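Local atomic coordinates of glucokinase (Enterococcus faecalis, PDB entry 2QM1), a protein that probably phosphorylates glucose with ATP, as a zinc-containing sugar kinase of the ROK family. Residues Lys128-Asn133 with Lys300-Glu305; Pro111-Asn116 with Ala319-Lys324; Met73-Ser78 with Tyr90-Thr95. One frame throughout, in Å; residues are numbered along the deposited sequence. Where two conformers were deposited one is given.

Contact 1 of 3, residues Lys128-Asn133 with Lys300-Glu305; sequences KGAGEN and KIKLAE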
loop_
_atom_site.group_PDB
_atom_site.type_symbol
_atom_site.label_atom_id
_atom_site.label_comp_id
_atom_site.label_asym_id
_atom_site.label_seq_id
_atom_site.Cartn_x
_atom_site.Cartn_y
_atom_site.Cartn_z
ATOM N N LYS B 128 -0.734 -9.970 18.982
ATOM C CA LYS B 128 0.013 -10.399 20.174
ATOM C C LYS B 128 1.482 -10.017 20.144
ATOM O O LYS B 128 2.205 -10.168 21.145
ATOM C CB LYS B 128 -0.142 -11.916 20.357
ATOM C CG LYS B 128 -1.570 -12.287 20.716
ATOM C CD LYS B 128 -1.865 -11.892 22.176
ATOM C CE LYS B 128 -3.350 -12.057 22.499
ATOM N NZ LYS B 128 -3.630 -11.560 23.885
ATOM N N GLY B 129 1.937 -9.509 19.000
ATOM C CA GLY B 129 3.356 -9.155 18.894
ATOM C C GLY B 129 3.631 -7.675 18.723
ATOM O O GLY B 129 2.921 -6.831 19.319
ATOM N N ALA B 130 4.669 -7.388 17.912
ATOM C CA ALA B 130 5.229 -6.043 17.693
ATOM C C ALA B 130 4.267 -5.003 17.090
ATOM O O ALA B 130 4.474 -3.801 17.256
ATOM C CB ALA B 130 6.565 -6.132 16.796
ATOM N N GLY B 131 3.193 -5.472 16.441
ATOM C CA GLY B 131 2.195 -4.577 15.824
ATOM C C GLY B 131 1.315 -3.767 16.786
ATOM O O GLY B 131 0.788 -2.720 16.408
ATOM N N GLU B 132 1.140 -4.273 18.017
ATOM C CA GLU B 132 0.478 -3.570 19.144
ATOM C C GLU B 132 -0.975 -3.182 18.890
ATOM O O GLU B 132 -1.497 -2.156 19.386
ATOM C CB GLU B 132 1.287 -2.350 19.585
ATOM C CG GLU B 132 2.596 -2.751 20.228
ATOM C CD GLU B 132 3.210 -1.654 21.079
ATOM O OE1 GLU B 132 3.901 -2.019 22.055
ATOM O OE2 GLU B 132 3.015 -0.440 20.769
ATOM N N ASN B 133 -1.619 -4.019 18.103
ATOM C CA ASN B 133 -2.996 -3.797 17.657
ATOM C C ASN B 133 -3.250 -2.483 16.925
ATOM O O ASN B 133 -4.346 -2.031 16.882
ATOM C CB ASN B 133 -3.929 -3.967 18.842
ATOM C CG ASN B 133 -4.091 -5.446 19.211
ATOM O OD1 ASN B 133 -3.457 -5.945 20.171
ATOM N ND2 ASN B 133 -4.859 -6.169 18.397
ATOM N N LYS B 300 7.660 3.297 12.479
ATOM C CA LYS B 300 8.777 2.688 13.226
ATOM C C LYS B 300 9.201 1.356 12.637
ATOM O O LYS B 300 8.341 0.579 12.192
ATOM C CB LYS B 300 8.407 2.514 14.697
ATOM C CG LYS B 300 8.104 3.875 15.380
ATOM C CD LYS B 300 7.604 3.701 16.809
ATOM C CE LYS B 300 6.086 3.493 16.843
ATOM N NZ LYS B 300 5.571 4.285 18.004
ATOM N N ILE B 301 10.509 1.102 12.624
ATOM C CA ILE B 301 11.040 -0.202 12.154
ATOM C C ILE B 301 11.232 -1.150 13.373
ATOM O O ILE B 301 12.041 -0.888 14.258
ATOM C CB ILE B 301 12.343 -0.062 11.323
ATOM C CG1 ILE B 301 12.145 0.830 10.068
ATOM C CG2 ILE B 301 12.878 -1.441 10.894
ATOM C CD1 ILE B 301 10.785 0.514 9.206
ATOM N N LYS B 302 10.466 -2.238 13.391
ATOM C CA LYS B 302 10.409 -3.157 14.532
ATOM C C LYS B 302 10.836 -4.580 14.139
ATOM O O LYS B 302 10.815 -4.932 12.945
ATOM C CB LYS B 302 8.984 -3.164 15.125
ATOM C CG LYS B 302 8.469 -1.786 15.560
ATOM C CD LYS B 302 7.279 -1.993 16.498
ATOM C CE LYS B 302 6.773 -0.647 17.048
ATOM N NZ LYS B 302 5.435 -0.807 17.755
ATOM N N LEU B 303 11.263 -5.374 15.140
ATOM C CA LEU B 303 11.459 -6.816 14.997
ATOM C C LEU B 303 10.204 -7.586 15.425
ATOM O O LEU B 303 9.449 -7.123 16.298
ATOM C CB LEU B 303 12.601 -7.269 15.859
ATOM C CG LEU B 303 14.011 -6.853 15.499
ATOM C CD1 LEU B 303 14.865 -7.132 16.738
ATOM C CD2 LEU B 303 14.501 -7.633 14.276
ATOM N N ALA B 304 9.949 -8.738 14.806
ATOM C CA ALA B 304 8.775 -9.558 15.195
ATOM C C ALA B 304 9.002 -10.042 16.625
ATOM O O ALA B 304 10.153 -10.332 16.988
ATOM C CB ALA B 304 8.664 -10.755 14.302
ATOM N N GLU B 305 7.936 -10.162 17.425
ATOM C CA GLU B 305 8.118 -10.695 18.791
ATOM C C GLU B 305 7.723 -12.174 18.990
ATOM O O GLU B 305 8.171 -12.801 19.934
ATOM C CB GLU B 305 7.455 -9.771 19.829
ATOM C CG GLU B 305 8.051 -8.331 19.842
ATOM C CD GLU B 305 7.153 -7.259 20.480
ATOM O OE1 GLU B 305 6.134 -7.619 21.107
ATOM O OE2 GLU B 305 7.492 -6.033 20.372
HETATM O O HOH W 1 6.399 -2.661 19.469
HETATM O O HOH W 2 4.087 1.256 18.158
#
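K302 and E305 set their first torsions alike, CG anti to the carbonyl carbon (chi1 -57° and -61°), and both chains then run extended toward the turn at A130. K302 brings NZ up to A130 O. The hydrogen bond is 3.2 Å between K302 NZ and A130 O, and NZ approaches almost head-on to the carbonyl, with a C=O...N angle of 172°. A water bridges the same two atoms. E132 crosses the K302 side chain at about a right angle, and its OE2 makes a long salt bridge of 3.9 Å to K302 NZ. A second water links E132 OE2 and K302 NZ.

The E305 carboxylate lies alongside the backbone from G129 to A130. Its OE1 comes within 3.5 Å of G129 C, and its OE2 within 3.7 Å of A130 CB. This methyl is also pressed against the strand, with A130 CB 3.1 Å from L303 O. Behind the contact, E125 OE1 accepts from both A130 N and E305 N. One carboxylate of helix 117-128 thus holds the two backbones together.

The contact joins the type I turn after that helix to strand 300-303, an edge strand of the second five-stranded sheet. A buried methyl fills the middle, while the charged ends of K302, E132 and E305 lie around it. The E132 pair is long and partly bridged by water, so its attraction is probably modest beside the direct lysine-carbonyl bond.

Contact 2 of 3, residues Pro111-Asn116 with Ala319-Lys324; sequences PFALDN and ALQFSK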
loop_
_atom_site.group_PDB
_atom_site.type_symbol
_atom_site.label_atom_id
_atom_site.label_comp_id
_atom_site.label_asym_id
_atom_site.label_seq_id
_atom_site.Cartn_x
_atom_site.Cartn_y
_atom_site.Cartn_z
ATOM N N PRO B 111 -16.942 -23.758 11.830
ATOM C CA PRO B 111 -16.709 -22.684 10.843
ATOM C C PRO B 111 -15.213 -22.460 10.564
ATOM O O PRO B 111 -14.385 -22.565 11.475
ATOM C CB PRO B 111 -17.384 -21.444 11.472
ATOM C CG PRO B 111 -17.475 -21.751 12.885
ATOM C CD PRO B 111 -17.625 -23.248 13.031
ATOM N N PHE B 112 -14.894 -22.160 9.306
ATOM C CA PHE B 112 -13.520 -22.157 8.796
ATOM C C PHE B 112 -13.243 -20.876 8.014
ATOM O O PHE B 112 -14.101 -20.428 7.255
ATOM C CB PHE B 112 -13.310 -23.414 7.901
ATOM C CG PHE B 112 -11.958 -23.493 7.275
ATOM C CD1 PHE B 112 -11.742 -22.983 6.010
ATOM C CD2 PHE B 112 -10.884 -24.000 7.991
ATOM C CE1 PHE B 112 -10.495 -23.043 5.440
ATOM C CE2 PHE B 112 -9.624 -24.075 7.414
ATOM C CZ PHE B 112 -9.441 -23.593 6.135
ATOM N N ALA B 113 -12.042 -20.302 8.187
ATOM C CA ALA B 113 -11.613 -19.175 7.414
ATOM C C ALA B 113 -10.157 -19.402 7.033
ATOM O O ALA B 113 -9.421 -20.083 7.734
ATOM C CB ALA B 113 -11.764 -17.860 8.203
ATOM N N LEU B 114 -9.739 -18.890 5.890
ATOM C CA LEU B 114 -8.335 -19.060 5.568
ATOM C C LEU B 114 -7.791 -17.827 4.923
ATOM O O LEU B 114 -8.526 -16.992 4.393
ATOM C CB LEU B 114 -8.090 -20.304 4.679
ATOM C CG LEU B 114 -8.297 -20.187 3.161
ATOM C CD1 LEU B 114 -8.137 -21.530 2.516
ATOM C CD2 LEU B 114 -9.638 -19.562 2.793
ATOM N N ASP B 115 -6.476 -17.730 4.955
ATOM C CA ASP B 115 -5.806 -16.571 4.381
ATOM C C ASP B 115 -4.401 -16.947 3.956
ATOM O O ASP B 115 -3.964 -18.051 4.181
ATOM C CB ASP B 115 -5.875 -15.305 5.288
ATOM C CG ASP B 115 -5.917 -13.983 4.471
ATOM O OD1 ASP B 115 -5.152 -13.813 3.450
ATOM O OD2 ASP B 115 -6.757 -13.130 4.837
ATOM N N ASN B 116 -3.748 -16.051 3.263
ATOM C CA ASN B 116 -2.360 -16.274 2.861
ATOM C C ASN B 116 -1.460 -16.392 4.105
ATOM O O ASN B 116 -1.738 -15.783 5.128
ATOM C CB ASN B 116 -1.923 -15.130 1.977
ATOM C CG ASN B 116 -0.453 -15.069 1.837
ATOM O OD1 ASN B 116 0.123 -15.799 1.033
ATOM N ND2 ASN B 116 0.178 -14.285 2.663
ATOM N N ALA B 319 -10.603 -16.861 13.151
ATOM C CA ALA B 319 -11.754 -17.606 13.654
ATOM C C ALA B 319 -12.697 -16.717 14.475
ATOM O O ALA B 319 -13.880 -17.042 14.641
ATOM C CB ALA B 319 -11.307 -18.762 14.447
ATOM N N LEU B 320 -12.172 -15.586 14.966
ATOM C CA LEU B 320 -12.980 -14.700 15.804
ATOM C C LEU B 320 -14.178 -14.049 15.111
ATOM O O LEU B 320 -15.121 -13.567 15.784
ATOM C CB LEU B 320 -12.104 -13.637 16.432
ATOM C CG LEU B 320 -11.119 -14.156 17.500
ATOM C CD1 LEU B 320 -10.037 -13.095 17.705
ATOM C CD2 LEU B 320 -11.831 -14.425 18.820
ATOM N N GLN B 321 -14.159 -14.041 13.783
ATOM C CA GLN B 321 -15.297 -13.511 13.033
ATOM C C GLN B 321 -16.552 -14.317 13.255
ATOM O O GLN B 321 -17.650 -13.812 13.003
ATOM C CB GLN B 321 -14.985 -13.472 11.534
ATOM C CG GLN B 321 -14.528 -14.787 11.008
ATOM C CD GLN B 321 -14.271 -14.783 9.536
ATOM O OE1 GLN B 321 -13.138 -14.964 9.091
ATOM N NE2 GLN B 321 -15.316 -14.592 8.768
ATOM N N PHE B 322 -16.391 -15.561 13.745
ATOM C CA PHE B 322 -17.525 -16.456 14.030
ATOM C C PHE B 322 -18.112 -16.421 15.427
ATOM O O PHE B 322 -19.033 -17.165 15.681
ATOM C CB PHE B 322 -17.161 -17.906 13.678
ATOM C CG PHE B 322 -16.653 -18.055 12.280
ATOM C CD1 PHE B 322 -15.348 -18.485 12.036
ATOM C CD2 PHE B 322 -17.474 -17.718 11.201
ATOM C CE1 PHE B 322 -14.879 -18.609 10.718
ATOM C CE2 PHE B 322 -17.006 -17.833 9.887
ATOM C CZ PHE B 322 -15.720 -18.264 9.653
ATOM N N SER B 323 -17.598 -15.581 16.329
ATOM C CA SER B 323 -18.111 -15.570 17.715
ATOM C C SER B 323 -19.590 -15.177 17.763
ATOM O O SER B 323 -20.051 -14.374 16.946
ATOM C CB SER B 323 -17.372 -14.588 18.614
ATOM O OG SER B 323 -16.011 -14.509 18.343
ATOM N N LYS B 324 -20.324 -15.747 18.709
ATOM C CA LYS B 324 -21.693 -15.312 18.970
ATOM C C LYS B 324 -21.533 -13.858 19.454
ATOM O O LYS B 324 -20.670 -13.546 20.251
ATOM C CB LYS B 324 -22.341 -16.214 20.020
ATOM C CG LYS B 324 -23.857 -16.085 20.223
ATOM C CD LYS B 324 -24.644 -17.072 19.368
ATOM C CE LYS B 324 -26.105 -17.297 19.882
ATOM N NZ LYS B 324 -26.183 -17.856 21.299
#
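F322 and Q321 pack on P111 and A113, joining the C-terminal tail to strand 112-116. This is an edge strand of the five-stranded mixed sheet, order 3-2-1-4-5, whose topology is that of the ribonuclease H-like domain of the actin-like ATPase superfamily. The tail follows helix 310-318.

A319 leads into the 3-10 segment 320-322. Its O accepts from F322 N at 3.0 Å, which fixes the backbone that carries the aromatic ring. The L320 side chain packs instead on T25 and W127. Q321 is next. Its CG sits between the backbone N and the carbonyl carbon (chi1 53°), and this puts the start of the chain over the F322 ring. Q321 CG lies 3.7 Å above the ring plane, over its centre. The amide end goes on to the A113 methyl.

F322 is the main contact. P111 covers the face opposite Q321, so the ring is sandwiched between a proline and the aliphatic part of a glutamine. P111 CB lies 3.5 Å from the F322 ring centroid and 11° off the normal, a CH-pi contact. Farther out, F322 CE1 meets A113 CB at 4.1 Å, and F322 CZ approaches F112 O at 3.6 Å. The contact is mainly apolar and lies near the surface. The far end of the strand has a different task: N116 helps bind the magnesium ion, and D115 is held by H158 and N119.

S323 closes the turn. Its N and OG both reach L320 O from the same face of the carbonyl plane, and the S323 OG to L320 O bond is 2.9 Å.

Contact 3 of 3, residues Met73-Ser78 with Tyr90-Thr95; sequences MGTPGS and YNLNWT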
loop_
_atom_site.group_PDB
_atom_site.type_symbol
_atom_site.label_atom_id
_atom_site.label_comp_id
_atom_site.label_asym_id
_atom_site.label_seq_id
_atom_site.Cartn_x
_atom_site.Cartn_y
_atom_site.Cartn_z
HETATM N N MSE B 73 -6.942 -20.717 9.075
HETATM C CA MSE B 73 -5.760 -21.334 8.421
HETATM C C MSE B 73 -4.956 -20.354 7.553
HETATM O O MSE B 73 -5.532 -19.595 6.823
HETATM C CB MSE B 73 -6.204 -22.559 7.582
HETATM C CG MSE B 73 -5.047 -23.284 6.855
HETATM SE SE MSE B 73 -5.810 -24.840 5.982
HETATM C CE MSE B 73 -4.763 -24.776 4.341
ATOM N N GLY B 74 -3.632 -20.378 7.658
ATOM C CA GLY B 74 -2.770 -19.735 6.721
ATOM C C GLY B 74 -2.193 -20.751 5.734
ATOM O O GLY B 74 -1.861 -21.860 6.116
ATOM N N THR B 75 -2.106 -20.363 4.462
ATOM C CA THR B 75 -1.665 -21.251 3.395
ATOM C C THR B 75 -0.756 -20.483 2.441
ATOM O O THR B 75 -0.970 -19.286 2.198
ATOM C CB THR B 75 -2.856 -21.797 2.570
ATOM O OG1 THR B 75 -2.368 -22.599 1.466
ATOM C CG2 THR B 75 -3.673 -20.654 2.023
ATOM N N PRO B 76 0.222 -21.179 1.861
ATOM C CA PRO B 76 0.972 -20.620 0.745
ATOM C C PRO B 76 -0.004 -20.343 -0.401
ATOM O O PRO B 76 -1.063 -20.982 -0.475
ATOM C CB PRO B 76 1.919 -21.755 0.355
ATOM C CG PRO B 76 2.013 -22.595 1.564
ATOM C CD PRO B 76 0.657 -22.550 2.163
ATOM N N GLY B 77 0.349 -19.373 -1.254
ATOM C CA GLY B 77 -0.417 -18.982 -2.445
ATOM C C GLY B 77 -1.394 -17.851 -2.219
ATOM O O GLY B 77 -1.393 -17.216 -1.174
ATOM N N SER B 78 -2.282 -17.611 -3.183
ATOM C CA SER B 78 -3.189 -16.497 -3.013
ATOM C C SER B 78 -4.638 -16.955 -2.743
ATOM O O SER B 78 -5.108 -17.974 -3.244
ATOM C CB SER B 78 -3.032 -15.475 -4.133
ATOM O OG SER B 78 -4.114 -15.477 -5.008
ATOM N N TYR B 90 2.135 -23.342 -5.866
ATOM C CA TYR B 90 2.841 -24.286 -6.743
ATOM C C TYR B 90 3.762 -25.208 -5.956
ATOM O O TYR B 90 3.837 -26.395 -6.267
ATOM C CB TYR B 90 3.566 -23.578 -7.914
ATOM C CG TYR B 90 2.980 -23.845 -9.314
ATOM C CD1 TYR B 90 1.622 -23.608 -9.606
ATOM C CD2 TYR B 90 3.808 -24.313 -10.355
ATOM C CE1 TYR B 90 1.081 -23.856 -10.909
ATOM C CE2 TYR B 90 3.298 -24.569 -11.670
ATOM C CZ TYR B 90 1.936 -24.338 -11.943
ATOM O OH TYR B 90 1.460 -24.590 -13.224
ATOM N N ASN B 91 4.395 -24.666 -4.909
ATOM C CA ASN B 91 5.247 -25.433 -4.001
ATOM C C ASN B 91 4.549 -26.594 -3.308
ATOM O O ASN B 91 5.200 -27.482 -2.764
ATOM C CB ASN B 91 5.899 -24.519 -2.951
ATOM C CG ASN B 91 4.879 -23.691 -2.155
ATOM O OD1 ASN B 91 4.022 -23.003 -2.715
ATOM N ND2 ASN B 91 5.000 -23.734 -0.830
ATOM N N LEU B 92 3.224 -26.587 -3.344
ATOM C CA LEU B 92 2.422 -27.630 -2.730
ATOM C C LEU B 92 1.994 -28.662 -3.764
ATOM O O LEU B 92 1.450 -29.703 -3.405
ATOM C CB LEU B 92 1.194 -27.021 -2.036
ATOM C CG LEU B 92 1.412 -26.261 -0.718
ATOM C CD1 LEU B 92 0.084 -25.795 -0.092
ATOM C CD2 LEU B 92 2.231 -27.085 0.306
ATOM N N ASN B 93 2.259 -28.363 -5.039
ATOM C CA ASN B 93 1.765 -29.144 -6.174
ATOM C C ASN B 93 0.277 -28.930 -6.442
ATOM O O ASN B 93 -0.326 -29.692 -7.172
ATOM C CB ASN B 93 2.018 -30.673 -6.002
ATOM C CG ASN B 93 3.484 -31.084 -6.170
ATOM O OD1 ASN B 93 4.245 -30.448 -6.920
ATOM N ND2 ASN B 93 3.881 -32.183 -5.489
ATOM N N TRP B 94 -0.339 -27.927 -5.829
ATOM C CA TRP B 94 -1.688 -27.533 -6.232
ATOM C C TRP B 94 -1.571 -26.736 -7.522
ATOM O O TRP B 94 -1.128 -25.615 -7.493
ATOM C CB TRP B 94 -2.368 -26.693 -5.154
ATOM C CG TRP B 94 -2.634 -27.451 -3.878
ATOM C CD1 TRP B 94 -2.590 -28.802 -3.710
ATOM C CD2 TRP B 94 -2.996 -26.902 -2.610
ATOM N NE1 TRP B 94 -2.883 -29.133 -2.413
ATOM C CE2 TRP B 94 -3.145 -27.984 -1.716
ATOM C CE3 TRP B 94 -3.223 -25.601 -2.144
ATOM C CZ2 TRP B 94 -3.515 -27.810 -0.382
ATOM C CZ3 TRP B 94 -3.578 -25.423 -0.820
ATOM C CH2 TRP B 94 -3.713 -26.527 0.052
ATOM N N THR B 95 -1.927 -27.328 -8.661
ATOM C CA THR B 95 -1.830 -26.587 -9.917
ATOM C C THR B 95 -3.201 -26.058 -10.350
ATOM O O THR B 95 -3.358 -25.307 -11.319
ATOM C CB THR B 95 -1.196 -27.445 -11.013
ATOM O OG1 THR B 95 -1.929 -28.675 -11.124
ATOM C CG2 THR B 95 0.258 -27.737 -10.660
#
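P76 and T75 meet L92 and W94 on the buried side of this contact, while N91 covers the proline from the exposed side. The buried part is mostly apolar. The P76 ring and the L92 side chain cross at about a right angle, with P76 CD 4.0 Å from L92 CD1. The same methyl also lies on the indole of its own segment: L92 CD1 sits 3.7 Å above the W94 ring plane, toward the rim. One leucine branch therefore fills the corner between proline and tryptophan. L13 and I46 pack around it, and the W94 NE1 group is satisfied by G43 O.

T75 adds the polar element. Its OG1 is anti to the backbone N (chi1 176°), which turns the hydroxyl toward both W94 and the next residue. T75 OG1 approaches W94 CZ3 obliquely at 3.8 Å. It donates to P76 O at 2.8 Å, in the carbonyl plane and on a lone pair. This bond fixes the hydroxyl.

The outer side is looser. The N91 side chain crosses that of P76 at about a right angle, and N91 ND2 stays 3.8 Å from P76 CB, a van der Waals contact only. G77 follows with a positive phi of 93°, which favours glycine.

The T75 side chain, at the end of strand 68-75, is about 6 Å from the N116 side chain. A loop at the carboxyl end of an inner strand, facing the interdomain cleft, is characteristic of the actin-like sugar-kinase fold, and in this protein it lies beside the magnesium-binding region.

From the N terminus, contact 3 comes first. It closes a short loop that holds the small hairpin of strands 78-80 and 85-87. Contact 2 opens next, at residues 111-116, and contact 1 opens at 128-133, after helix 117-128. Contact 1 closes at 300-305, before contact 2 closes at 319-324. Contact 1 is therefore the inner loop and contact 2 the outer one; contact 3 precedes both. Contacts 2 and 3 share a sheet: M73 pairs with A113 and D115 between neighbouring strands. Contact 1 lies about 23 Å from contact 2, centre to centre, and ties helix 117-128 to the other sheet. Contact 2 brings the C-terminal tail back to the first sheet.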